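Local coordinates for reducing-end xylose-releasing exo-oligoxylanase Rex8A (Paenibacillus barcinonensis, PDB 6SUD), which hydrolyses short xylooligosaccharides, linear or branched, as an exo-oligoxylanase that releases xylose from their reducing ends during xylan breakdown, at residues Ala224-Leu229 with Pro284-Gln289; Gly7-Gly12 with Tyr203-Gln208; Tyr14-Gln19 with Asp26-Arg31; Met331-Ala336 with Ser343-Phe348. The protein carries 1 engineered substitution. All coordinates share one frame; numbering follows the deposited sequence.

Contact 1. Residues Ala224-Leu229 with Pro284-Gln289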
loop_
_atom_site.group_PDB
_atom_site.type_symbol
_atom_site.label_atom_id
_atom_site.label_comp_id
_atom_site.label_asym_id
_atom_site.label_seq_id
_atom_site.Cartn_x
_atom_site.Cartn_y
_atom_site.Cartn_z
ATOM N N ALA A 224 -3.558 17.778 1.179
ATOM C CA ALA A 224 -2.106 18.004 1.386
ATOM C C ALA A 224 -1.313 16.915 0.653
ATOM O O ALA A 224 -0.305 17.251 -0.008
ATOM C CB ALA A 224 -1.749 18.046 2.852
ATOM N N SER A 225 -1.754 15.664 0.738
ATOM C CA SER A 225 -1.040 14.521 0.099
ATOM C C SER A 225 -1.151 14.596 -1.429
ATOM O O SER A 225 -0.160 14.263 -2.118
ATOM C CB SER A 225 -1.510 13.196 0.599
ATOM O OG SER A 225 -0.881 12.891 1.825
ATOM N N ARG A 226 -2.302 14.989 -1.969
ATOM C CA ARG A 226 -2.428 15.121 -3.443
ATOM C C ARG A 226 -1.430 16.184 -3.914
ATOM O O ARG A 226 -0.705 15.926 -4.887
ATOM C CB ARG A 226 -3.856 15.461 -3.872
ATOM C CG ARG A 226 -4.886 14.413 -3.472
ATOM C CD ARG A 226 -6.173 14.472 -4.266
ATOM N NE ARG A 226 -7.018 13.332 -3.940
ATOM C CZ ARG A 226 -7.986 13.353 -3.027
ATOM N NH1 ARG A 226 -8.265 14.475 -2.384
ATOM N NH2 ARG A 226 -8.682 12.265 -2.773
ATOM N N ALA A 227 -1.397 17.338 -3.247
ATOM C CA ALA A 227 -0.435 18.423 -3.536
ATOM C C ALA A 227 0.993 17.897 -3.433
ATOM O O ALA A 227 1.780 18.224 -4.313
ATOM C CB ALA A 227 -0.597 19.584 -2.586
ATOM N N TYR A 228 1.303 17.156 -2.365
ATOM C CA TYR A 228 2.652 16.616 -2.082
ATOM C C TYR A 228 3.125 15.704 -3.214
ATOM O O TYR A 228 4.250 15.898 -3.715
ATOM C CB TYR A 228 2.681 15.806 -0.790
ATOM C CG TYR A 228 4.056 15.321 -0.428
ATOM C CD1 TYR A 228 5.015 16.227 -0.036
ATOM C CD2 TYR A 228 4.422 13.982 -0.495
ATOM C CE1 TYR A 228 6.290 15.835 0.309
ATOM C CE2 TYR A 228 5.694 13.565 -0.129
ATOM C CZ TYR A 228 6.637 14.503 0.266
ATOM O OH TYR A 228 7.906 14.176 0.633
ATOM N N LEU A 229 2.296 14.774 -3.666
ATOM C CA LEU A 229 2.731 13.896 -4.798
ATOM C C LEU A 229 2.959 14.722 -6.055
ATOM O O LEU A 229 3.814 14.329 -6.828
ATOM C CB LEU A 229 1.744 12.765 -5.067
ATOM C CG LEU A 229 1.551 11.895 -3.835
ATOM C CD1 LEU A 229 0.257 11.120 -3.879
ATOM C CD2 LEU A 229 2.766 11.025 -3.593
ATOM N N PRO A 284 -6.801 15.846 -11.868
ATOM C CA PRO A 284 -6.521 15.380 -13.228
ATOM C C PRO A 284 -5.025 15.365 -13.584
ATOM O O PRO A 284 -4.662 14.745 -14.580
ATOM C CB PRO A 284 -7.371 16.311 -14.123
ATOM C CG PRO A 284 -7.661 17.543 -13.274
ATOM C CD PRO A 284 -7.468 17.155 -11.819
ATOM N N TRP A 285 -4.159 15.968 -12.764
ATOM C CA TRP A 285 -2.690 15.772 -12.933
ATOM C C TRP A 285 -2.391 14.270 -12.848
ATOM O O TRP A 285 -1.382 13.818 -13.435
ATOM C CB TRP A 285 -1.890 16.573 -11.902
ATOM C CG TRP A 285 -0.473 16.130 -11.702
ATOM C CD1 TRP A 285 0.644 16.620 -12.317
ATOM C CD2 TRP A 285 -0.011 15.107 -10.797
ATOM N NE1 TRP A 285 1.758 15.980 -11.850
ATOM C CE2 TRP A 285 1.388 15.052 -10.910
ATOM C CE3 TRP A 285 -0.644 14.246 -9.894
ATOM C CZ2 TRP A 285 2.158 14.155 -10.173
ATOM C CZ3 TRP A 285 0.110 13.363 -9.157
ATOM C CH2 TRP A 285 1.499 13.319 -9.301
ATOM N N GLN A 286 -3.223 13.517 -12.122
ATOM C CA GLN A 286 -3.003 12.070 -11.868
ATOM C C GLN A 286 -2.980 11.308 -13.199
ATOM O O GLN A 286 -2.158 10.366 -13.363
ATOM C CB GLN A 286 -4.039 11.544 -10.872
ATOM C CG GLN A 286 -3.841 12.122 -9.476
ATOM C CD GLN A 286 -4.840 11.619 -8.464
ATOM O OE1 GLN A 286 -5.911 11.110 -8.809
ATOM N NE2 GLN A 286 -4.498 11.796 -7.195
ATOM N N VAL A 287 -3.805 11.734 -14.152
ATOM C CA VAL A 287 -3.862 11.101 -15.501
ATOM C C VAL A 287 -2.512 11.316 -16.184
ATOM O O VAL A 287 -1.969 10.360 -16.694
ATOM C CB VAL A 287 -5.052 11.643 -16.309
ATOM C CG1 VAL A 287 -5.010 11.231 -17.771
ATOM C CG2 VAL A 287 -6.370 11.227 -15.665
ATOM N N GLN A 288 -1.969 12.537 -16.139
ATOM C CA GLN A 288 -0.693 12.873 -16.820
ATOM C C GLN A 288 0.463 12.144 -16.120
ATOM O O GLN A 288 1.288 11.571 -16.838
ATOM C CB GLN A 288 -0.542 14.393 -16.945
ATOM C CG GLN A 288 -1.674 15.050 -17.741
ATOM C CD GLN A 288 -2.007 14.390 -19.059
ATOM O OE1 GLN A 288 -1.139 13.833 -19.741
ATOM N NE2 GLN A 288 -3.273 14.416 -19.436
ATOM N N GLN A 289 0.493 12.120 -14.784
ATOM C CA GLN A 289 1.499 11.384 -13.980
ATOM C C GLN A 289 1.486 9.912 -14.400
ATOM O O GLN A 289 2.552 9.363 -14.651
ATOM C CB GLN A 289 1.230 11.513 -12.479
ATOM C CG GLN A 289 1.981 10.499 -11.627
ATOM C CD GLN A 289 3.478 10.609 -11.725
ATOM O OE1 GLN A 289 4.025 11.642 -12.103
ATOM N NE2 GLN A 289 4.157 9.518 -11.394
HETATM O O HOH W 1 -2.341 14.020 -6.623
#
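With CG trans to the backbone N (chi1 162°) and the indole turned at chi2 94°, Trp285 sends its six-membered ring toward Leu229. The leading atom is CH2, 3.5 Å from Leu229 O and 4.3 Å from Leu229 CB, and the ring meets the carbonyl obliquely. Tryptophan suits this place because its length bridges two helices that are well separated, the nearest CA atoms being Arg226 and Gln286 at 9.0 Å. On its own helix, the ring has Gln289 CB 3.6 Å above one face. These are helices 215-232 and 285-297 of the (alpha/alpha)6 barrel of glycoside hydrolase family 8, and between them the contact is part apolar and part water-mediated. A water donates to Arg226 O at 3.1 Å and accepts from Gln286 NE2 at 3.2 Å, joining a helix carbonyl to a side-chain amide where no direct hydrogen bond is made. Gln286 NE2 also donates to Asp276, which forms a salt bridge with Arg226 NE. Arginine suits the place because its guanidinium can pair with this acid of helix 268-280, while Gln286 NE2 lies at its edge, with Arg226 CD 4.3 Å away.

Contact 2. Residues Gly7-Gly12 with Tyr203-Gln208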
loop_
_atom_site.group_PDB
_atom_site.type_symbol
_atom_site.label_atom_id
_atom_site.label_comp_id
_atom_site.label_asym_id
_atom_site.label_seq_id
_atom_site.Cartn_x
_atom_site.Cartn_y
_atom_site.Cartn_z
ATOM N N GLY A 7 -15.976 9.718 -9.314
ATOM C CA GLY A 7 -15.202 8.516 -8.998
ATOM C C GLY A 7 -16.099 7.364 -8.594
ATOM O O GLY A 7 -17.327 7.577 -8.416
ATOM N N ALA A 8 -15.503 6.180 -8.439
ATOM C CA ALA A 8 -16.195 4.945 -7.994
ATOM C C ALA A 8 -16.840 5.147 -6.614
ATOM O O ALA A 8 -17.882 4.505 -6.341
ATOM C CB ALA A 8 -15.228 3.787 -7.986
ATOM N N TYR A 9 -16.255 5.989 -5.758
ATOM C CA TYR A 9 -16.841 6.330 -4.437
ATOM C C TYR A 9 -18.275 6.839 -4.629
ATOM O O TYR A 9 -19.151 6.434 -3.841
ATOM C CB TYR A 9 -16.019 7.374 -3.686
ATOM C CG TYR A 9 -16.621 7.735 -2.352
ATOM C CD1 TYR A 9 -16.365 6.973 -1.223
ATOM C CD2 TYR A 9 -17.478 8.819 -2.227
ATOM C CE1 TYR A 9 -16.937 7.285 0.002
ATOM C CE2 TYR A 9 -18.060 9.143 -1.013
ATOM C CZ TYR A 9 -17.787 8.374 0.103
ATOM O OH TYR A 9 -18.362 8.703 1.295
ATOM N N ASP A 10 -18.501 7.678 -5.645
ATOM C CA ASP A 10 -19.801 8.366 -5.878
ATOM C C ASP A 10 -20.752 7.476 -6.687
ATOM O O ASP A 10 -21.951 7.460 -6.347
ATOM C CB ASP A 10 -19.610 9.712 -6.581
ATOM C CG ASP A 10 -18.899 10.750 -5.733
ATOM O OD1 ASP A 10 -19.169 10.809 -4.516
ATOM O OD2 ASP A 10 -18.076 11.491 -6.298
ATOM N N THR A 11 -20.248 6.787 -7.718
ATOM C CA THR A 11 -21.067 6.056 -8.723
ATOM C C THR A 11 -21.323 4.613 -8.266
ATOM O O THR A 11 -22.347 4.032 -8.682
ATOM C CB THR A 11 -20.396 6.086 -10.101
ATOM O OG1 THR A 11 -19.197 5.310 -10.035
ATOM C CG2 THR A 11 -20.062 7.487 -10.568
ATOM N N GLY A 12 -20.428 4.048 -7.456
ATOM C CA GLY A 12 -20.445 2.619 -7.088
ATOM C C GLY A 12 -19.990 1.734 -8.243
ATOM O O GLY A 12 -20.092 0.503 -8.119
ATOM N N TYR A 203 -7.293 8.727 3.249
ATOM C CA TYR A 203 -7.513 9.870 4.173
ATOM C C TYR A 203 -8.937 10.392 3.948
ATOM O O TYR A 203 -9.583 10.774 4.937
ATOM C CB TYR A 203 -6.422 10.938 4.077
ATOM C CG TYR A 203 -5.011 10.402 4.059
ATOM C CD1 TYR A 203 -4.687 9.192 4.650
ATOM C CD2 TYR A 203 -3.999 11.100 3.426
ATOM C CE1 TYR A 203 -3.403 8.678 4.584
ATOM C CE2 TYR A 203 -2.707 10.623 3.385
ATOM C CZ TYR A 203 -2.406 9.395 3.950
ATOM O OH TYR A 203 -1.147 8.879 3.861
ATOM N N GLU A 204 -9.433 10.385 2.708
ATOM C CA GLU A 204 -10.849 10.733 2.408
ATOM C C GLU A 204 -11.793 9.869 3.244
ATOM O O GLU A 204 -12.791 10.412 3.754
ATOM C CB GLU A 204 -11.195 10.485 0.946
ATOM C CG GLU A 204 -10.532 11.456 0.010
ATOM C CD GLU A 204 -11.143 12.840 -0.067
ATOM O OE1 GLU A 204 -12.049 13.151 0.744
ATOM O OE2 GLU A 204 -10.730 13.595 -0.965
ATOM N N LEU A 205 -11.514 8.567 3.331
ATOM C CA LEU A 205 -12.349 7.599 4.088
ATOM C C LEU A 205 -12.115 7.750 5.595
ATOM O O LEU A 205 -13.078 7.588 6.364
ATOM C CB LEU A 205 -12.047 6.197 3.560
ATOM C CG LEU A 205 -12.419 6.022 2.092
ATOM C CD1 LEU A 205 -12.156 4.607 1.608
ATOM C CD2 LEU A 205 -13.871 6.398 1.854
ATOM N N PHE A 206 -10.902 8.105 6.017
ATOM C CA PHE A 206 -10.642 8.406 7.448
ATOM C C PHE A 206 -11.468 9.628 7.859
ATOM O O PHE A 206 -11.933 9.662 9.013
ATOM C CB PHE A 206 -9.164 8.650 7.713
ATOM C CG PHE A 206 -8.259 7.471 7.469
ATOM C CD1 PHE A 206 -8.761 6.195 7.250
ATOM C CD2 PHE A 206 -6.886 7.661 7.459
ATOM C CE1 PHE A 206 -7.895 5.132 7.033
ATOM C CE2 PHE A 206 -6.025 6.598 7.262
ATOM C CZ PHE A 206 -6.534 5.335 7.056
ATOM N N ALA A 207 -11.683 10.570 6.940
ATOM C CA ALA A 207 -12.477 11.792 7.208
ATOM C C ALA A 207 -13.950 11.419 7.416
ATOM O O ALA A 207 -14.677 12.253 7.969
ATOM C CB ALA A 207 -12.311 12.824 6.118
ATOM N N GLN A 208 -14.373 10.233 6.966
ATOM C CA GLN A 208 -15.746 9.701 7.175
ATOM C C GLN A 208 -15.802 8.838 8.437
ATOM O O GLN A 208 -16.860 8.851 9.101
ATOM C CB GLN A 208 -16.192 8.838 5.995
ATOM C CG GLN A 208 -16.126 9.536 4.653
ATOM C CD GLN A 208 -17.353 10.370 4.406
ATOM O OE1 GLN A 208 -18.275 9.938 3.719
ATOM N NE2 GLN A 208 -17.380 11.563 4.978
#
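Tyr9 carries the whole of this contact from its side, meeting Leu205 with its ring and Gln208 with its hydroxyl. The segment starts at Gly7, the N-cap of the short helix 8-11; Gly7 O accepts from both Asp10 N and Thr11 N and so winds the single turn. Ala8 follows; its small methyl fits against Tyr14 and Glu278, and its backbone bonds to Glu278. At Tyr9, CG is swung away from the backbone N (chi1 179°), which extends the phenol straight out toward helix 200-209. One ring carbon, CE1, rests against Leu205 CD2 at 3.7 Å, an oblique meeting in which the two side chains run past one another in contrary senses. The tyrosine thus lays a short N-terminal helix against helix 200-209 of the (alpha/alpha)6 barrel of family 8 hydrolases, and Phe280 of helix 268-280 meets the same ring. Leu205 is suited to that core, since it also packs on Trp279 and Met135. Beyond the ring, Tyr9 OH comes within 2.7 Å of Gln208 OE1, which lies near the ring plane at its edge; the amide is tilted 67° from the ring. A bend at chi2 (-83°) turns the glutamine amide toward the phenol, at the exposed end of the contact. Asp10 brings OD1 in plane to the edge of the Tyr9 ring, and Thr11 OG1 bonds to Thr13 N. Gly12 ends the helix with a positive phi, a conformation easy for a residue without CB, while its N donates to Ala8 O at 2.8 Å.

Contact 3. Residues Tyr14-Gln19 with Asp26-Arg31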
loop_
_atom_site.group_PDB
_atom_site.type_symbol
_atom_site.label_atom_id
_atom_site.label_comp_id
_atom_site.label_asym_id
_atom_site.label_seq_id
_atom_site.Cartn_x
_atom_site.Cartn_y
_atom_site.Cartn_z
ATOM N N TYR A 14 -16.920 0.439 -10.770
ATOM C CA TYR A 14 -15.447 0.231 -10.806
ATOM C C TYR A 14 -15.025 -0.186 -12.211
ATOM O O TYR A 14 -15.622 -1.126 -12.747
ATOM C CB TYR A 14 -15.043 -0.802 -9.750
ATOM C CG TYR A 14 -15.234 -0.259 -8.359
ATOM C CD1 TYR A 14 -16.452 -0.348 -7.706
ATOM C CD2 TYR A 14 -14.211 0.437 -7.737
ATOM C CE1 TYR A 14 -16.629 0.191 -6.442
ATOM C CE2 TYR A 14 -14.373 0.975 -6.475
ATOM C CZ TYR A 14 -15.581 0.848 -5.822
ATOM O OH TYR A 14 -15.718 1.407 -4.592
ATOM N N ALA A 15 -14.027 0.496 -12.781
ATOM C CA ALA A 15 -13.425 0.130 -14.083
ATOM C C ALA A 15 -12.875 -1.289 -13.978
ATOM O O ALA A 15 -12.122 -1.580 -13.027
ATOM C CB ALA A 15 -12.334 1.085 -14.495
ATOM N N ASN A 16 -13.226 -2.129 -14.949
ATOM C CA ASN A 16 -12.650 -3.486 -15.095
ATOM C C ASN A 16 -11.786 -3.412 -16.344
ATOM O O ASN A 16 -12.342 -3.552 -17.451
ATOM C CB ASN A 16 -13.737 -4.562 -15.130
ATOM C CG ASN A 16 -13.200 -5.970 -15.297
ATOM O OD1 ASN A 16 -12.049 -6.172 -15.685
ATOM N ND2 ASN A 16 -14.034 -6.963 -15.034
ATOM N N LEU A 17 -10.502 -3.114 -16.173
ATOM C CA LEU A 17 -9.595 -2.868 -17.316
ATOM C C LEU A 17 -9.286 -4.184 -18.014
ATOM O O LEU A 17 -8.994 -4.109 -19.207
ATOM C CB LEU A 17 -8.323 -2.168 -16.837
ATOM C CG LEU A 17 -8.578 -0.754 -16.336
ATOM C CD1 LEU A 17 -7.291 0.022 -16.213
ATOM C CD2 LEU A 17 -9.526 -0.036 -17.272
ATOM N N PHE A 18 -9.332 -5.325 -17.314
ATOM C CA PHE A 18 -9.148 -6.645 -17.973
ATOM C C PHE A 18 -10.291 -6.838 -18.978
ATOM O O PHE A 18 -10.032 -7.238 -20.110
ATOM C CB PHE A 18 -9.050 -7.784 -16.958
ATOM C CG PHE A 18 -7.772 -7.839 -16.154
ATOM C CD1 PHE A 18 -6.529 -7.653 -16.743
ATOM C CD2 PHE A 18 -7.800 -8.158 -14.804
ATOM C CE1 PHE A 18 -5.362 -7.734 -15.993
ATOM C CE2 PHE A 18 -6.637 -8.234 -14.053
ATOM C CZ PHE A 18 -5.416 -8.025 -14.648
ATOM N N GLN A 19 -11.520 -6.509 -18.580
ATOM C CA GLN A 19 -12.726 -6.650 -19.436
ATOM C C GLN A 19 -12.676 -5.644 -20.588
ATOM O O GLN A 19 -12.982 -6.041 -21.730
ATOM C CB GLN A 19 -13.997 -6.440 -18.624
ATOM C CG GLN A 19 -15.215 -7.052 -19.293
ATOM C CD GLN A 19 -16.439 -6.989 -18.413
ATOM O OE1 GLN A 19 -16.386 -7.245 -17.211
ATOM N NE2 GLN A 19 -17.575 -6.676 -19.017
ATOM N N ASP A 26 -15.618 -14.477 -16.965
ATOM C CA ASP A 26 -15.368 -15.775 -16.276
ATOM C C ASP A 26 -13.862 -15.999 -16.071
ATOM O O ASP A 26 -13.488 -16.404 -14.943
ATOM C CB ASP A 26 -16.054 -16.949 -16.980
ATOM C CG ASP A 26 -15.617 -17.231 -18.410
ATOM O OD1 ASP A 26 -14.542 -16.752 -18.814
ATOM O OD2 ASP A 26 -16.367 -17.932 -19.111
ATOM N N GLU A 27 -13.039 -15.768 -17.104
ATOM C CA GLU A 27 -11.555 -15.934 -17.059
ATOM C C GLU A 27 -10.971 -15.023 -15.978
ATOM O O GLU A 27 -10.015 -15.427 -15.289
ATOM C CB GLU A 27 -10.850 -15.384 -18.301
ATOM C CG GLU A 27 -10.704 -16.291 -19.500
ATOM C CD GLU A 27 -9.844 -15.606 -20.560
ATOM O OE1 GLU A 27 -10.282 -14.551 -21.102
ATOM O OE2 GLU A 27 -8.709 -16.086 -20.797
ATOM N N ILE A 28 -11.508 -13.807 -15.888
ATOM C CA ILE A 28 -10.950 -12.764 -14.978
ATOM C C ILE A 28 -11.184 -13.199 -13.531
ATOM O O ILE A 28 -10.203 -13.291 -12.807
ATOM C CB ILE A 28 -11.523 -11.372 -15.282
ATOM C CG1 ILE A 28 -11.112 -10.916 -16.682
ATOM C CG2 ILE A 28 -11.095 -10.372 -14.218
ATOM C CD1 ILE A 28 -11.933 -9.771 -17.210
ATOM N N LYS A 29 -12.435 -13.468 -13.140
ATOM C CA LYS A 29 -12.792 -13.916 -11.764
ATOM C C LYS A 29 -11.949 -15.145 -11.382
ATOM O O LYS A 29 -11.446 -15.193 -10.243
ATOM C CB LYS A 29 -14.297 -14.194 -11.680
ATOM C CG LYS A 29 -14.762 -15.036 -10.500
ATOM C CD LYS A 29 -16.084 -15.722 -10.773
ATOM C CE LYS A 29 -16.681 -16.393 -9.553
ATOM N NZ LYS A 29 -17.559 -15.469 -8.792
ATOM N N ALA A 30 -11.794 -16.116 -12.287
ATOM C CA ALA A 30 -11.030 -17.356 -12.014
ATOM C C ALA A 30 -9.548 -17.021 -11.781
ATOM O O ALA A 30 -8.926 -17.650 -10.895
ATOM C CB ALA A 30 -11.201 -18.351 -13.133
ATOM N N ARG A 31 -9.011 -16.073 -12.553
ATOM C CA ARG A 31 -7.588 -15.645 -12.462
ATOM C C ARG A 31 -7.373 -14.985 -11.096
ATOM O O ARG A 31 -6.347 -15.274 -10.463
ATOM C CB ARG A 31 -7.216 -14.715 -13.620
ATOM C CG ARG A 31 -5.764 -14.261 -13.616
ATOM C CD ARG A 31 -4.763 -15.384 -13.842
ATOM N NE ARG A 31 -3.412 -14.827 -13.822
ATOM C CZ ARG A 31 -2.828 -14.218 -14.853
ATOM N NH1 ARG A 31 -1.605 -13.733 -14.713
ATOM N NH2 ARG A 31 -3.464 -14.085 -16.014
#
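Ile28 pushes its CD1 methyl into the start of the short helix 17-20, touching Phe18, Gln19 and Asn16 there. Two successive helices, 17-20 and 25-41, fold back on each other across a brief connection, at the periphery of the (alpha/alpha)6 barrel of family 8 glycoside hydrolases. The apolar part belongs to Phe18 and Ile28, whose side chains meet at a slant. Phe18 CB is 3.5 Å from Ile28 CD1, and the branch methyl CG2 reaches ring atom CD2 of Phe18 at 4.0 Å. Branching at CB is what makes isoleucine apt: CG1 stands opposite the carbonyl carbon (chi1 -64°) and leads to CD1 at the helix start, leaving CG2 for the ring. The phenyl group itself continues inward, meeting Trp349 edge-to-face and packing on Met370 and Leu373, so the aromatic packs between this corner and helices 341-349 and 359-373. Trp349 also touches Ile28 and receives Arg31 in a cation-pi contact. Polar groups have a different task. Asn16 is the N-cap of helix 17-20, and its OD1 accepts from Gln19 N at 3.0 Å, with an N-H...O angle of 158°; asparagine is short enough to turn its amide oxygen back onto the first turn. The donor sits well above the carbonyl plane, 60° out of it. The same methyl of Ile28 borders this capping bond, with CD1 3.6 Å from Gln19 N and 3.9 Å from Asn16 OD1.

Contact 4. Residues Met331-Ala336 with Ser343-Phe348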
loop_
_atom_site.group_PDB
_atom_site.type_symbol
_atom_site.label_atom_id
_atom_site.label_comp_id
_atom_site.label_asym_id
_atom_site.label_seq_id
_atom_site.Cartn_x
_atom_site.Cartn_y
_atom_site.Cartn_z
ATOM N N MET A 331 -0.939 -0.962 -12.922
ATOM C CA MET A 331 -2.039 -0.428 -12.079
ATOM C C MET A 331 -2.303 1.043 -12.438
ATOM O O MET A 331 -3.457 1.490 -12.257
ATOM C CB MET A 331 -1.721 -0.587 -10.593
ATOM C CG MET A 331 -2.880 -0.209 -9.692
ATOM S SD MET A 331 -2.885 -1.062 -8.121
ATOM C CE MET A 331 -4.111 -0.083 -7.250
ATOM N N ALA A 332 -1.296 1.735 -12.992
ATOM C CA ALA A 332 -1.397 3.134 -13.471
ATOM C C ALA A 332 -2.424 3.236 -14.608
ATOM O O ALA A 332 -2.839 4.364 -14.904
ATOM C CB ALA A 332 -0.055 3.647 -13.919
ATOM N N SER A 333 -2.820 2.105 -15.210
ATOM C CA SER A 333 -3.845 2.058 -16.288
ATOM C C SER A 333 -5.239 2.427 -15.760
ATOM O O SER A 333 -6.097 2.778 -16.603
ATOM C CB SER A 333 -3.830 0.757 -17.003
ATOM O OG SER A 333 -2.627 0.654 -17.770
ATOM N N LEU A 334 -5.487 2.377 -14.442
ATOM C CA LEU A 334 -6.748 2.940 -13.881
ATOM C C LEU A 334 -6.863 4.430 -14.235
ATOM O O LEU A 334 -8.008 4.910 -14.313
ATOM C CB LEU A 334 -6.831 2.740 -12.363
ATOM C CG LEU A 334 -7.211 1.344 -11.886
ATOM C CD1 LEU A 334 -7.021 1.213 -10.382
ATOM C CD2 LEU A 334 -8.628 0.992 -12.282
ATOM N N ALA A 335 -5.748 5.142 -14.412
ATOM C CA ALA A 335 -5.749 6.612 -14.625
ATOM C C ALA A 335 -5.218 6.982 -16.013
ATOM O O ALA A 335 -5.721 7.945 -16.596
ATOM C CB ALA A 335 -4.961 7.292 -13.539
ATOM N N ALA A 336 -4.212 6.268 -16.516
ATOM C CA ALA A 336 -3.542 6.598 -17.797
ATOM C C ALA A 336 -4.561 6.476 -18.936
ATOM O O ALA A 336 -5.394 5.542 -18.912
ATOM C CB ALA A 336 -2.350 5.697 -18.022
ATOM N N SER A 343 -1.370 -1.925 -23.365
ATOM C CA SER A 343 -0.263 -2.906 -23.454
ATOM C C SER A 343 0.265 -3.288 -22.061
ATOM O O SER A 343 0.626 -4.456 -21.902
ATOM C CB SER A 343 0.803 -2.475 -24.413
ATOM O OG SER A 343 1.188 -1.150 -24.166
ATOM N N PHE A 344 0.260 -2.401 -21.058
ATOM C CA PHE A 344 0.712 -2.772 -19.684
ATOM C C PHE A 344 -0.285 -3.733 -19.025
ATOM O O PHE A 344 0.135 -4.597 -18.228
ATOM C CB PHE A 344 0.887 -1.558 -18.776
ATOM C CG PHE A 344 2.272 -0.975 -18.809
ATOM C CD1 PHE A 344 3.310 -1.565 -18.107
ATOM C CD2 PHE A 344 2.546 0.148 -19.570
ATOM C CE1 PHE A 344 4.589 -1.034 -18.149
ATOM C CE2 PHE A 344 3.826 0.678 -19.611
ATOM C CZ PHE A 344 4.844 0.091 -18.897
ATOM N N VAL A 345 -1.571 -3.532 -19.303
ATOM C CA VAL A 345 -2.663 -4.407 -18.791
ATOM C C VAL A 345 -2.430 -5.810 -19.350
ATOM O O VAL A 345 -2.526 -6.784 -18.577
ATOM C CB VAL A 345 -4.056 -3.875 -19.184
ATOM C CG1 VAL A 345 -5.156 -4.880 -18.893
ATOM C CG2 VAL A 345 -4.384 -2.557 -18.508
ATOM N N LYS A 346 -2.155 -5.908 -20.648
ATOM C CA LYS A 346 -1.918 -7.211 -21.329
ATOM C C LYS A 346 -0.619 -7.832 -20.810
ATOM O O LYS A 346 -0.615 -9.052 -20.549
ATOM C CB LYS A 346 -1.864 -7.027 -22.847
ATOM C CG LYS A 346 -1.561 -8.291 -23.640
ATOM C CD LYS A 346 -1.469 -8.046 -25.131
ATOM C CE LYS A 346 -2.393 -8.926 -25.943
ATOM N NZ LYS A 346 -1.765 -10.229 -26.265
ATOM N N ARG A 347 0.444 -7.035 -20.678
ATOM C CA ARG A 347 1.762 -7.535 -20.210
ATOM C C ARG A 347 1.576 -8.137 -18.813
ATOM O O ARG A 347 2.138 -9.199 -18.540
ATOM C CB ARG A 347 2.796 -6.406 -20.202
ATOM C CG ARG A 347 4.148 -6.790 -19.616
ATOM C CD ARG A 347 4.886 -7.782 -20.482
ATOM N NE ARG A 347 6.317 -7.845 -20.195
ATOM C CZ ARG A 347 6.883 -8.605 -19.255
ATOM N NH1 ARG A 347 6.151 -9.375 -18.458
ATOM N NH2 ARG A 347 8.194 -8.574 -19.098
ATOM N N PHE A 348 0.802 -7.463 -17.963
ATOM C CA PHE A 348 0.575 -7.908 -16.570
ATOM C C PHE A 348 -0.196 -9.232 -16.567
ATOM O O PHE A 348 0.200 -10.171 -15.838
ATOM C CB PHE A 348 -0.166 -6.833 -15.774
ATOM C CG PHE A 348 -0.417 -7.278 -14.361
ATOM C CD1 PHE A 348 0.624 -7.303 -13.442
ATOM C CD2 PHE A 348 -1.658 -7.758 -13.978
ATOM C CE1 PHE A 348 0.409 -7.751 -12.151
ATOM C CE2 PHE A 348 -1.867 -8.214 -12.692
ATOM C CZ PHE A 348 -0.836 -8.197 -11.780
#
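Ser333 and Val345 bring the two backbones within 7.0 Å, CA to CA, at a corner of the (alpha/alpha)6 barrel where helix 322-331 gives way to helix 341-349. Past Met331 the chain narrows into a 3-10 turn over residues 332-334. Leu334 N donates to Met331 O at 3.1 Å, and Ala332 O accepts from both Ala335 N and Ala336 N, which closes the turn before the chain runs on to the next helix. Segment 343-348 is regular alpha-helix, with Phe348 N bonded to Phe344 O. Such close backbones suit small side chains. Ser333 is directed at the helix but forms no hydrogen bond with it; the buried hydroxyl is instead satisfied by Gln294 NE2 and Ala341 O, so this serine ties the turn to helix 285-297 and to the start of helix 341-349. Phe344 only grazes it, with CB 4.3 Å from Ser333 OG, and its ring leads off toward Tyr305 and Gln294. Beta-branched Val345 divides its work: CG1, on the far side of CB from the backbone N (chi1 170°), meets Phe18, while CG2 sits 3.7 Å from Ser333 CB and equally 3.7 Å from Ser333 OG.

Overall arrangement
Contacts 1 and 2 join through the salt bridge of Arg226 NH1 with Glu204 OE2 (3.0 Å), linking the successive helices 200-209 and 215-232. Contact 1 also touches contact 4, where Val287 CG2 packs 3.5 Å from Ala335 O. Contacts 3 and 4 have the closest centres, 13 Å apart: Leu17 packs on the turn at Ser333, and Phe18 lies against Val345 and Phe348. The N-terminal segments of contacts 2 and 3 meet where Ala8 touches Tyr14. Contact 1 is about 11 Å from Asp265, the probable proton acceptor, and about 14 Å from a bound xylose, both measured from the Leu229 side chain; the others lie away from the catalytic site.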